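PDB 3LYW: YbbR family protein from Desulfitobacterium hafniense, which is of unknown function and is represented here by one small all-beta fragment of a longer protein. Local coordinates for residues 25-29 and 73-77. Numbering follows the deposited sequence.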
# COMPACT_ATOMS: atom_id res chain seq x y z
N PRO A 25 -6.96 2.60 4.13
CA PRO A 25 -7.15 1.44 5.00
C PRO A 25 -5.84 0.71 5.22
O PRO A 25 -4.85 0.99 4.55
CB PRO A 25 -8.16 0.60 4.23
CG PRO A 25 -7.75 0.86 2.81
CD PRO A 25 -7.55 2.35 2.80
N SER A 26 -5.84 -0.19 6.20
CA SER A 26 -4.66 -0.99 6.49
C SER A 26 -4.71 -2.16 5.52
O SER A 26 -5.75 -2.41 4.91
CB SER A 26 -4.68 -1.50 7.93
OG SER A 26 -5.84 -2.27 8.19
N VAL A 27 -3.60 -2.86 5.37
CA VAL A 27 -3.51 -3.97 4.45
C VAL A 27 -2.98 -5.23 5.14
O VAL A 27 -2.01 -5.15 5.91
CB VAL A 27 -2.56 -3.62 3.28
CG1 VAL A 27 -2.42 -4.80 2.35
CG2 VAL A 27 -3.09 -2.42 2.53
N ARG A 28 -3.60 -6.38 4.86
CA ARG A 28 -3.14 -7.64 5.44
C ARG A 28 -2.36 -8.39 4.36
O ARG A 28 -2.86 -8.55 3.24
CB ARG A 28 -4.32 -8.49 5.89
CG ARG A 28 -5.06 -7.88 7.05
CD ARG A 28 -4.76 -8.60 8.35
NE ARG A 28 -5.87 -9.48 8.73
CZ ARG A 28 -6.04 -9.99 9.95
NH1 ARG A 28 -5.17 -9.71 10.91
NH2 ARG A 28 -7.09 -10.76 10.20
N VAL A 29 -1.15 -8.83 4.69
CA VAL A 29 -0.30 -9.52 3.73
C VAL A 29 0.15 -10.89 4.22
O VAL A 29 0.66 -11.04 5.32
CB VAL A 29 0.96 -8.67 3.42
CG1 VAL A 29 1.86 -9.39 2.44
CG2 VAL A 29 0.54 -7.31 2.87
N GLU A 73 -0.16 -13.00 -0.87
CA GLU A 73 -1.55 -12.54 -0.86
C GLU A 73 -1.65 -11.16 -0.23
O GLU A 73 -1.00 -10.89 0.77
CB GLU A 73 -2.40 -13.53 -0.06
CG GLU A 73 -3.87 -13.23 0.00
CD GLU A 73 -4.63 -14.34 0.71
OE1 GLU A 73 -4.72 -15.45 0.16
OE2 GLU A 73 -5.13 -14.09 1.82
N ILE A 74 -2.46 -10.30 -0.83
CA ILE A 74 -2.64 -8.94 -0.32
C ILE A 74 -4.12 -8.57 -0.26
O ILE A 74 -4.84 -8.65 -1.25
CB ILE A 74 -1.90 -7.91 -1.20
CG1 ILE A 74 -0.44 -8.32 -1.39
CG2 ILE A 74 -1.99 -6.52 -0.58
CD1 ILE A 74 0.24 -7.64 -2.55
N SER A 75 -4.57 -8.16 0.93
CA SER A 75 -5.96 -7.77 1.13
C SER A 75 -6.06 -6.47 1.91
O SER A 75 -5.51 -6.35 3.00
CB SER A 75 -6.72 -8.89 1.85
OG SER A 75 -8.09 -8.54 2.02
N PRO A 76 -6.78 -5.50 1.35
CA PRO A 76 -7.43 -5.69 0.05
C PRO A 76 -6.45 -5.54 -1.11
O PRO A 76 -5.38 -4.94 -0.94
CB PRO A 76 -8.46 -4.55 0.01
CG PRO A 76 -7.86 -3.49 0.88
CD PRO A 76 -7.13 -4.22 1.97
N ARG A 77 -6.80 -6.08 -2.27
CA ARG A 77 -5.95 -6.00 -3.44
C ARG A 77 -6.10 -4.66 -4.15
O ARG A 77 -5.14 -4.13 -4.72
CB ARG A 77 -6.25 -7.15 -4.41
CG ARG A 77 -6.06 -8.53 -3.81
CD ARG A 77 -7.08 -9.52 -4.36
NE ARG A 77 -6.87 -10.87 -3.83
CZ ARG A 77 -7.12 -11.23 -2.58
NH1 ARG A 77 -7.59 -10.34 -1.71
NH2 ARG A 77 -6.90 -12.48 -2.19
O HOH W 1 -3.76 -11.37 3.02
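V27 and I74 carry the apolar side of this strand pairing: CG1 of V27 comes within 3.4 Å of CG2 of I74, tighter than ordinary van der Waals contact, and the two side chains lie at a slant to each other. Both methyls stand anti to their own backbone N (chi1 178° for V27), and this brings them together between the strands. The I74 methyl also approaches CG2 of V29, more loosely at 4.4 Å, so it faces both valines of the neighbouring strand. V61 and V63 of strand 55-63 pack against this face of the sheet, touching V27, V29 and I74.

The other face holds R28 and S75, a hydrogen-bonded antiparallel pair. R28 N donates to S75 O at 2.7 Å, almost straight at 170°, and S75 N returns a bond to R28 O at 2.9 Å. R28 O is gripped further by a bridging water, which donates to it at 3.0 Å and, over a longer 3.3 Å, to OE2 of E73; that carboxylate also forms a salt bridge with K30. V29 and I74 form the adjacent non-hydrogen-bonded pair, with CA of V29 3.3 Å from O of E73 in a CA-H...O contact.

Past S75 the peptide before P76 is cis, and the proline ring sets its CD 3.7 Å from O of S26 where the regular pairing stops. V27 and V29 make backbone bonds to L7 and L5 on strand 4-12, placing 26-33 between 4-12 and 69-85, antiparallel to both, in the closed, barrel-like circuit of this YbbR fragment's mixed beta-sheet.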